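CD180 antigen (Mus musculus, PDB 3T6Q) may cooperate with MD-1 and TLR4 in the innate immune response of B cells to bacterial lipopolysaccharide, leading to NF-kappa-B activation. Local coordinates at residues V256-S270 and L280-P294. Sequence-based numbering, arbitrary orientation. Where two conformers were deposited one is given.
Sequences VESINLQKHYFFNIS and LQELDLTATHLSELP
Ile259 and Leu283 pair in parallel register where strands 258-260 and 282-284, from LRR 8 and LRR 9, run 4° apart. Packing is tight on the buried side. Ile259 has CG1 anti to the backbone N (chi1 -177°), leaving CG2 between that N and the carbonyl carbon; CG2 meets Leu280 CD1, just ahead of the second strand, at 3.4 Å, closer than usual carbon contact, and Leu283 CD1 at 3.8 Å. Leu285 CD2 sits over one face of the Phe266 ring, 4.0 Å from its centroid and 24° off the normal. Backbone bonds continue past the strands, from Lys263 N to Thr286 O (3.0 Å) and from Phe266 N to Thr288 O. Asp284 OD1 accepts from Thr286 N, making an Asx turn, and from Thr286 OG1 at 2.6 Å through its syn lone pair. On the looser outer side waters bridge the segments: water 1 links Lys263 NZ to Ala287 O, water 2 Lys263 O to His289 NE2. Tyr265 turns its ring edge to the face of His289, centroids 5.2 Å apart. Glu236 salt-bridges Lys263, and a chain of another protein packs on Lys263 and Ala287. Apolar interior and water-bridged outer side are consistent with main-chain bonds and apolar packing together setting the spacing of leucine-rich repeat coils.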
ATOM      1  N   VAL A 256      30.986 -12.398 -10.751  1.00 20.17           N
ATOM      2  CA  VAL A 256      30.037 -12.956  -9.764  1.00 17.64           C
ATOM      3  C   VAL A 256      30.636 -14.208  -9.132  1.00 19.23           C
ATOM      4  O   VAL A 256      31.140 -15.092  -9.852  1.00 17.47           O
ATOM      5  CB  VAL A 256      28.683 -13.353 -10.430  1.00 18.75           C
ATOM      6  CG1 VAL A 256      27.655 -13.830  -9.379  1.00 16.52           C
ATOM      7  CG2 VAL A 256      28.067 -12.159 -11.170  1.00 20.90           C
ATOM      8  N   GLU A 257      30.552 -14.324  -7.810  0.50 17.39           N
ATOM      9  CA  GLU A 257      31.043 -15.536  -7.156  0.50 19.15           C
ATOM     10  C   GLU A 257      29.989 -16.653  -7.171  0.50 18.39           C
ATOM     11  O   GLU A 257      30.314 -17.797  -7.458  0.50 17.51           O
ATOM     12  CB  GLU A 257      31.434 -15.258  -5.710  0.50 22.73           C
ATOM     13  CG  GLU A 257      32.553 -16.144  -5.199  0.50 26.19           C
ATOM     14  CD  GLU A 257      33.950 -15.606  -5.546  0.50 32.23           C
ATOM     15  OE1 GLU A 257      34.858 -15.740  -4.680  0.50 31.80           O
ATOM     16  OE2 GLU A 257      34.142 -15.048  -6.665  0.50 28.63           O
ATOM     17  N   SER A 258      28.733 -16.305  -6.880  1.00 15.64           N
ATOM     18  CA  SER A 258      27.696 -17.308  -6.639  1.00 15.67           C
ATOM     19  C   SER A 258      26.414 -16.820  -7.242  1.00 15.61           C
ATOM     20  O   SER A 258      26.050 -15.648  -7.055  1.00 19.28           O
ATOM     21  CB  SER A 258      27.538 -17.558  -5.127  1.00 18.82           C
ATOM     22  OG  SER A 258      26.439 -18.413  -4.852  1.00 25.59           O
ATOM     23  N   ILE A 259      25.719 -17.705  -7.957  1.00 15.90           N
ATOM     24  CA  ILE A 259      24.466 -17.307  -8.599  1.00 15.35           C
ATOM     25  C   ILE A 259      23.400 -18.353  -8.331  1.00 17.39           C
ATOM     26  O   ILE A 259      23.684 -19.583  -8.342  1.00 16.74           O
ATOM     27  CB  ILE A 259      24.625 -17.037 -10.115  1.00 16.69           C
ATOM     28  CG1 ILE A 259      23.322 -16.548 -10.747  1.00 22.20           C
ATOM     29  CG2 ILE A 259      25.151 -18.254 -10.846  1.00 22.50           C
ATOM     30  CD1 ILE A 259      23.553 -15.936 -12.149  1.00 27.89           C
ATOM     31  N   ASN A 260      22.165 -17.874  -8.112  1.00 14.04           N
ATOM     32  CA  ASN A 260      21.040 -18.794  -7.888  1.00 14.25           C
ATOM     33  C   ASN A 260      20.042 -18.535  -9.007  1.00 14.31           C
ATOM     34  O   ASN A 260      19.685 -17.365  -9.284  1.00 16.87           O
ATOM     35  CB  ASN A 260      20.409 -18.513  -6.487  1.00 13.90           C
ATOM     36  CG  ASN A 260      19.283 -19.506  -6.159  1.00 17.89           C
ATOM     37  OD1 ASN A 260      18.277 -19.548  -6.856  1.00 16.84           O
ATOM     38  ND2 ASN A 260      19.453 -20.270  -5.121  1.00 14.00           N
ATOM     39  N   LEU A 261      19.598 -19.597  -9.678  1.00 14.80           N
ATOM     40  CA  LEU A 261      18.626 -19.498 -10.733  1.00 13.88           C
ATOM     41  C   LEU A 261      17.432 -20.443 -10.484  1.00 15.80           C
ATOM     42  O   LEU A 261      16.851 -20.989 -11.426  1.00 14.15           O
ATOM     43  CB  LEU A 261      19.324 -19.853 -12.083  1.00 13.83           C
ATOM     44  CG  LEU A 261      20.251 -18.725 -12.572  1.00 16.50           C
ATOM     45  CD1 LEU A 261      21.292 -19.157 -13.599  1.00 16.96           C
ATOM     46  CD2 LEU A 261      19.396 -17.548 -13.104  1.00 15.78           C
ATOM     47  N   GLN A 262      17.081 -20.652  -9.223  1.00 14.98           N
ATOM     48  CA  GLN A 262      16.052 -21.659  -8.936  1.00 16.34           C
ATOM     49  C   GLN A 262      14.715 -21.415  -9.671  1.00 15.89           C
ATOM     50  O   GLN A 262      14.317 -20.253  -9.900  1.00 15.50           O
ATOM     51  CB  GLN A 262      15.832 -21.746  -7.414  1.00 14.54           C
ATOM     52  CG  GLN A 262      15.136 -20.498  -6.814  1.00 15.47           C
ATOM     53  CD  GLN A 262      14.320 -20.850  -5.560  1.00 15.89           C
ATOM     54  OE1 GLN A 262      14.790 -21.542  -4.681  1.00 15.45           O
ATOM     55  NE2 GLN A 262      13.095 -20.361  -5.492  1.00 16.60           N
ATOM     56  N   LYS A 263      14.052 -22.517 -10.035  1.00 15.03           N
ATOM     57  CA  LYS A 263      12.656 -22.541 -10.512  1.00 17.84           C
ATOM     58  C   LYS A 263      12.463 -21.955 -11.891  1.00 18.56           C
ATOM     59  O   LYS A 263      11.348 -21.919 -12.375  1.00 17.15           O
ATOM     60  CB  LYS A 263      11.679 -21.928  -9.506  1.00 16.10           C
ATOM     61  CG  LYS A 263      11.621 -22.727  -8.199  1.00 19.04           C
ATOM     62  CD  LYS A 263      10.265 -22.589  -7.515  1.00 23.42           C
ATOM     63  CE  LYS A 263      10.146 -23.630  -6.394  1.00 29.57           C
ATOM     64  NZ  LYS A 263       9.692 -24.953  -6.891  1.00 31.02           N
ATOM     65  N   HIS A 264      13.538 -21.477 -12.531  1.00 17.85           N
ATOM     66  CA  HIS A 264      13.430 -21.186 -13.966  1.00 18.52           C
ATOM     67  C   HIS A 264      13.330 -22.449 -14.746  1.00 21.43           C
ATOM     68  O   HIS A 264      13.774 -23.532 -14.286  1.00 19.28           O
ATOM     69  CB  HIS A 264      14.617 -20.337 -14.466  1.00 21.43           C
ATOM     70  CG  HIS A 264      14.584 -18.929 -13.941  1.00 18.19           C
ATOM     71  ND1 HIS A 264      13.728 -17.991 -14.436  1.00 19.09           N
ATOM     72  CD2 HIS A 264      15.270 -18.331 -12.890  1.00 16.45           C
ATOM     73  CE1 HIS A 264      13.890 -16.842 -13.763  1.00 21.29           C
ATOM     74  NE2 HIS A 264      14.824 -17.049 -12.796  1.00 17.93           N
ATOM     75  N   TYR A 265      12.763 -22.346 -15.942  1.00 19.69           N
ATOM     76  CA  TYR A 265      12.506 -23.545 -16.734  1.00 23.04           C
ATOM     77  C   TYR A 265      13.685 -23.873 -17.657  1.00 24.09           C
ATOM     78  O   TYR A 265      13.741 -23.385 -18.785  1.00 25.09           O
ATOM     79  CB  TYR A 265      11.209 -23.379 -17.521  1.00 25.10           C
ATOM     80  CG  TYR A 265      10.680 -24.641 -18.174  1.00 31.01           C
ATOM     81  CD1 TYR A 265      10.519 -24.713 -19.570  1.00 36.57           C
ATOM     82  CD2 TYR A 265      10.333 -25.764 -17.408  1.00 31.77           C
ATOM     83  CE1 TYR A 265      10.025 -25.856 -20.172  1.00 34.49           C
ATOM     84  CE2 TYR A 265       9.830 -26.914 -18.009  1.00 33.87           C
ATOM     85  CZ  TYR A 265       9.687 -26.945 -19.389  1.00 37.64           C
ATOM     86  OH  TYR A 265       9.200 -28.067 -20.000  1.00 38.44           O
ATOM     87  N   PHE A 266      14.615 -24.702 -17.164  1.00 21.58           N
ATOM     88  CA  PHE A 266      15.773 -25.123 -17.937  1.00 28.80           C
ATOM     89  C   PHE A 266      15.553 -26.373 -18.813  1.00 32.96           C
ATOM     90  O   PHE A 266      16.097 -26.415 -19.902  1.00 47.98           O
ATOM     91  CB  PHE A 266      17.012 -25.344 -17.056  1.00 21.67           C
ATOM     92  CG  PHE A 266      17.726 -24.065 -16.624  1.00 23.20           C
ATOM     93  CD1 PHE A 266      18.975 -23.711 -17.191  1.00 23.20           C
ATOM     94  CD2 PHE A 266      17.217 -23.243 -15.603  1.00 21.03           C
ATOM     95  CE1 PHE A 266      19.655 -22.548 -16.748  1.00 20.33           C
ATOM     96  CE2 PHE A 266      17.894 -22.095 -15.158  1.00 20.51           C
ATOM     97  CZ  PHE A 266      19.105 -21.739 -15.742  1.00 21.88           C
ATOM     98  N   PHE A 267      14.767 -27.353 -18.367  1.00 33.99           N
ATOM     99  CA  PHE A 267      14.476 -28.587 -19.174  1.00 40.67           C
ATOM    100  C   PHE A 267      14.933 -28.550 -20.657  1.00 37.44           C
ATOM    101  O   PHE A 267      14.616 -27.602 -21.386  1.00 34.01           O
ATOM    102  CB  PHE A 267      12.972 -28.938 -19.100  1.00 42.21           C
ATOM    103  CG  PHE A 267      12.592 -30.171 -19.894  1.00 50.98           C
ATOM    104  CD1 PHE A 267      11.924 -30.052 -21.123  1.00 55.56           C
ATOM    105  CD2 PHE A 267      12.909 -31.454 -19.425  1.00 53.11           C
ATOM    106  CE1 PHE A 267      11.576 -31.186 -21.866  1.00 50.91           C
ATOM    107  CE2 PHE A 267      12.570 -32.589 -20.169  1.00 53.32           C
ATOM    108  CZ  PHE A 267      11.905 -32.457 -21.391  1.00 50.17           C
ATOM    109  N   ASN A 268      15.663 -29.576 -21.109  1.00 35.32           N
ATOM    110  CA  ASN A 268      16.145 -29.645 -22.526  1.00 36.02           C
ATOM    111  C   ASN A 268      17.100 -28.498 -22.887  1.00 34.62           C
ATOM    112  O   ASN A 268      17.045 -27.860 -23.938  1.00 29.53           O
ATOM    113  CB  ASN A 268      15.014 -29.767 -23.578  1.00 41.64           C
ATOM    114  CG  ASN A 268      15.532 -30.266 -24.944  1.00 39.95           C
ATOM    115  OD1 ASN A 268      15.085 -29.838 -26.007  1.00 54.79           O
ATOM    116  ND2 ASN A 268      16.489 -31.157 -24.903  1.00 36.96           N
ATOM    117  N   ILE A 269      18.005 -28.297 -21.966  1.00 28.47           N
ATOM    118  CA  ILE A 269      19.039 -27.307 -22.001  1.00 28.81           C
ATOM    119  C   ILE A 269      20.060 -27.550 -23.159  1.00 28.04           C
ATOM    120  O   ILE A 269      20.446 -28.685 -23.444  1.00 24.25           O
ATOM    121  CB  ILE A 269      19.678 -27.404 -20.592  1.00 29.04           C
ATOM    122  CG1 ILE A 269      20.599 -26.288 -20.275  1.00 31.18           C
ATOM    123  CG2 ILE A 269      20.444 -28.712 -20.404  1.00 37.18           C
ATOM    124  CD1 ILE A 269      21.153 -26.480 -18.883  1.00 36.44           C
ATOM    125  N   SER A 270      20.485 -26.472 -23.814  1.00 23.97           N
ATOM    126  CA  SER A 270      21.566 -26.511 -24.794  1.00 22.01           C
ATOM    127  C   SER A 270      22.887 -26.785 -24.072  1.00 20.89           C
ATOM    128  O   SER A 270      23.088 -26.303 -22.935  1.00 21.66           O
ATOM    129  CB  SER A 270      21.639 -25.150 -25.527  1.00 21.13           C
ATOM    130  OG  SER A 270      22.936 -24.984 -26.099  1.00 23.64           O
ATOM    131  N   LEU A 280      32.197 -18.190 -12.356  1.00 19.89           N
ATOM    132  CA  LEU A 280      31.404 -18.593 -11.164  1.00 19.90           C
ATOM    133  C   LEU A 280      32.070 -19.645 -10.293  1.00 16.59           C
ATOM    134  O   LEU A 280      32.676 -20.604 -10.782  1.00 19.04           O
ATOM    135  CB  LEU A 280      29.997 -19.096 -11.526  1.00 19.12           C
ATOM    136  CG  LEU A 280      28.840 -18.097 -11.727  1.00 21.09           C
ATOM    137  CD1 LEU A 280      28.461 -17.366 -10.457  1.00 16.63           C
ATOM    138  CD2 LEU A 280      29.133 -17.097 -12.847  1.00 23.48           C
ATOM    139  N   GLN A 281      31.937 -19.451  -8.985  1.00 15.33           N
ATOM    140  CA  GLN A 281      32.356 -20.461  -8.039  1.00 16.60           C
ATOM    141  C   GLN A 281      31.203 -21.371  -7.619  1.00 16.15           C
ATOM    142  O   GLN A 281      31.431 -22.544  -7.307  1.00 17.57           O
ATOM    143  CB  GLN A 281      33.001 -19.801  -6.818  1.00 17.50           C
ATOM    144  CG  GLN A 281      34.238 -18.931  -7.171  1.00 21.60           C
ATOM    145  CD  GLN A 281      35.328 -19.688  -7.893  1.00 28.24           C
ATOM    146  OE1 GLN A 281      35.919 -20.634  -7.358  1.00 27.58           O
ATOM    147  NE2 GLN A 281      35.619 -19.265  -9.115  1.00 31.43           N
ATOM    148  N   GLU A 282      29.983 -20.824  -7.562  1.00 16.87           N
ATOM    149  CA  GLU A 282      28.845 -21.587  -7.058  1.00 17.45           C
ATOM    150  C   GLU A 282      27.664 -21.339  -7.963  1.00 17.38           C
ATOM    151  O   GLU A 282      27.409 -20.173  -8.349  1.00 16.11           O
ATOM    152  CB  GLU A 282      28.426 -21.133  -5.667  1.00 21.76           C
ATOM    153  CG  GLU A 282      29.550 -21.058  -4.668  1.00 25.10           C
ATOM    154  CD  GLU A 282      29.019 -20.954  -3.238  1.00 40.95           C
ATOM    155  OE1 GLU A 282      27.757 -21.100  -3.013  1.00 39.43           O
ATOM    156  OE2 GLU A 282      29.876 -20.715  -2.356  1.00 47.83           O
ATOM    157  N   LEU A 283      26.966 -22.418  -8.315  1.00 14.57           N
ATOM    158  CA  LEU A 283      25.796 -22.305  -9.198  1.00 15.85           C
ATOM    159  C   LEU A 283      24.647 -23.129  -8.593  1.00 15.48           C
ATOM    160  O   LEU A 283      24.805 -24.322  -8.248  1.00 16.99           O
ATOM    161  CB  LEU A 283      26.117 -22.787 -10.632  1.00 15.04           C
ATOM    162  CG  LEU A 283      24.950 -23.083 -11.583  1.00 15.21           C
ATOM    163  CD1 LEU A 283      24.244 -21.758 -11.883  1.00 17.25           C
ATOM    164  CD2 LEU A 283      25.570 -23.686 -12.828  1.00 16.18           C
ATOM    165  N   ASP A 284      23.503 -22.487  -8.455  1.00 16.37           N
ATOM    166  CA  ASP A 284      22.330 -23.164  -7.847  1.00 16.95           C
ATOM    167  C   ASP A 284      21.205 -23.300  -8.871  1.00 15.53           C
ATOM    168  O   ASP A 284      20.594 -22.296  -9.275  1.00 16.30           O
ATOM    169  CB  ASP A 284      21.828 -22.379  -6.623  1.00 18.98           C
ATOM    170  CG  ASP A 284      20.843 -23.191  -5.774  1.00 20.87           C
ATOM    171  OD1 ASP A 284      19.933 -23.858  -6.359  1.00 17.59           O
ATOM    172  OD2 ASP A 284      21.023 -23.198  -4.527  1.00 18.45           O
ATOM    173  N   LEU A 285      20.889 -24.538  -9.245  1.00 15.32           N
ATOM    174  CA  LEU A 285      19.813 -24.813 -10.229  1.00 15.93           C
ATOM    175  C   LEU A 285      18.658 -25.614  -9.603  1.00 15.21           C
ATOM    176  O   LEU A 285      18.082 -26.496 -10.247  1.00 16.99           O
ATOM    177  CB  LEU A 285      20.407 -25.528 -11.428  1.00 15.10           C
ATOM    178  CG  LEU A 285      21.459 -24.705 -12.227  1.00 17.25           C
ATOM    179  CD1 LEU A 285      22.183 -25.608 -13.226  1.00 15.19           C
ATOM    180  CD2 LEU A 285      20.795 -23.543 -12.973  1.00 17.21           C
ATOM    181  N   THR A 286      18.353 -25.306  -8.336  1.00 17.12           N
ATOM    182  CA  THR A 286      17.290 -25.972  -7.583  1.00 14.84           C
ATOM    183  C   THR A 286      15.951 -25.908  -8.330  1.00 15.30           C
ATOM    184  O   THR A 286      15.520 -24.814  -8.769  1.00 15.03           O
ATOM    185  CB  THR A 286      17.117 -25.338  -6.195  1.00 15.94           C
ATOM    186  OG1 THR A 286      18.285 -25.580  -5.423  1.00 14.99           O
ATOM    187  CG2 THR A 286      15.878 -26.005  -5.452  1.00 15.97           C
ATOM    188  N   ALA A 287      15.335 -27.064  -8.521  1.00 15.66           N
ATOM    189  CA  ALA A 287      13.951 -27.141  -9.061  1.00 14.47           C
ATOM    190  C   ALA A 287      13.794 -26.458 -10.430  1.00 15.25           C
ATOM    191  O   ALA A 287      12.831 -25.714 -10.632  1.00 17.18           O
ATOM    192  CB  ALA A 287      12.959 -26.568  -8.049  1.00 15.15           C
ATOM    193  N   THR A 288      14.698 -26.740 -11.358  1.00 14.42           N
ATOM    194  CA  THR A 288      14.680 -26.090 -12.668  1.00 14.94           C
ATOM    195  C   THR A 288      14.174 -27.018 -13.768  1.00 15.07           C
ATOM    196  O   THR A 288      14.397 -26.755 -14.976  1.00 16.40           O
ATOM    197  CB  THR A 288      16.086 -25.543 -13.070  1.00 15.45           C
ATOM    198  OG1 THR A 288      17.095 -26.569 -12.892  1.00 14.97           O
ATOM    199  CG2 THR A 288      16.404 -24.241 -12.240  1.00 15.16           C
ATOM    200  N   HIS A 289      13.463 -28.078 -13.371  1.00 16.25           N
ATOM    201  CA  HIS A 289      12.892 -29.103 -14.315  1.00 18.92           C
ATOM    202  C   HIS A 289      13.925 -29.845 -15.134  1.00 17.37           C
ATOM    203  O   HIS A 289      13.644 -30.297 -16.239  1.00 18.71           O
ATOM    204  CB  HIS A 289      11.853 -28.464 -15.219  1.00 20.13           C
ATOM    205  CG  HIS A 289      10.796 -27.718 -14.459  1.00 26.65           C
ATOM    206  ND1 HIS A 289       9.632 -28.296 -14.079  1.00 30.75           N
ATOM    207  CD2 HIS A 289      10.791 -26.419 -13.919  1.00 27.38           C
ATOM    208  CE1 HIS A 289       8.898 -27.402 -13.376  1.00 28.70           C
ATOM    209  NE2 HIS A 289       9.606 -26.253 -13.291  1.00 28.20           N
ATOM    210  N   LEU A 290      15.148 -29.955 -14.626  1.00 16.75           N
ATOM    211  CA  LEU A 290      16.195 -30.740 -15.311  1.00 16.39           C
ATOM    212  C   LEU A 290      15.961 -32.246 -15.230  1.00 18.40           C
ATOM    213  O   LEU A 290      15.732 -32.786 -14.127  1.00 16.90           O
ATOM    214  CB  LEU A 290      17.588 -30.426 -14.712  1.00 15.68           C
ATOM    215  CG  LEU A 290      18.158 -29.005 -14.846  1.00 18.23           C
ATOM    216  CD1 LEU A 290      19.439 -28.781 -13.986  1.00 18.07           C
ATOM    217  CD2 LEU A 290      18.432 -28.737 -16.314  1.00 18.07           C
ATOM    218  N   SER A 291      16.035 -32.924 -16.375  0.50 17.27           N
ATOM    219  CA  SER A 291      15.939 -34.397 -16.410  0.50 19.43           C
ATOM    220  C   SER A 291      17.301 -35.000 -16.761  0.50 21.27           C
ATOM    221  O   SER A 291      17.533 -36.200 -16.581  0.50 18.73           O
ATOM    222  CB  SER A 291      14.894 -34.844 -17.433  0.50 19.43           C
ATOM    223  OG  SER A 291      15.224 -34.313 -18.701  0.50 16.00           O
ATOM    224  N   GLU A 292      18.201 -34.163 -17.288  1.00 20.64           N
ATOM    225  CA  GLU A 292      19.563 -34.601 -17.654  1.00 23.06           C
ATOM    226  C   GLU A 292      20.365 -33.356 -18.061  1.00 21.97           C
ATOM    227  O   GLU A 292      19.771 -32.318 -18.387  1.00 24.87           O
ATOM    228  CB  GLU A 292      19.573 -35.628 -18.834  1.00 26.05           C
ATOM    229  CG  GLU A 292      19.148 -35.095 -20.205  1.00 32.73           C
ATOM    230  CD  GLU A 292      19.232 -36.164 -21.291  1.00 41.35           C
ATOM    231  OE1 GLU A 292      20.161 -36.119 -22.115  1.00 51.96           O
ATOM    232  OE2 GLU A 292      18.392 -37.078 -21.310  1.00 45.30           O
ATOM    233  N   LEU A 293      21.686 -33.503 -18.078  1.00 22.05           N
ATOM    234  CA  LEU A 293      22.590 -32.473 -18.583  1.00 22.36           C
ATOM    235  C   LEU A 293      23.438 -33.106 -19.682  1.00 21.27           C
ATOM    236  O   LEU A 293      23.872 -34.235 -19.558  1.00 18.77           O
ATOM    237  CB  LEU A 293      23.479 -31.902 -17.461  1.00 20.82           C
ATOM    238  CG  LEU A 293      22.816 -31.119 -16.309  1.00 21.01           C
ATOM    239  CD1 LEU A 293      23.828 -30.776 -15.267  1.00 21.05           C
ATOM    240  CD2 LEU A 293      22.183 -29.810 -16.809  1.00 21.13           C
ATOM    241  N   PRO A 294      23.648 -32.373 -20.785  1.00 23.29           N
ATOM    242  CA  PRO A 294      24.452 -32.885 -21.901  1.00 22.89           C
ATOM    243  C   PRO A 294      25.911 -32.934 -21.483  1.00 22.43           C
ATOM    244  O   PRO A 294      26.304 -32.185 -20.582  1.00 24.62           O
ATOM    245  CB  PRO A 294      24.249 -31.811 -22.985  1.00 22.91           C
ATOM    246  CG  PRO A 294      23.855 -30.583 -22.222  1.00 24.42           C
ATOM    247  CD  PRO A 294      23.022 -31.083 -21.079  1.00 19.17           C
TER
HETATM  248  O   HOH W   1      10.104 -25.603  -9.852  1.00 29.16           O
HETATM  249  O   HOH W   2       9.315 -23.725 -11.663  1.00 39.82           O
HETATM  250  O   HOH W   3      16.583 -31.700 -18.907  1.00 26.81           O
HETATM  251  O   HOH W   4      18.427 -31.135 -20.559  1.00 40.22           O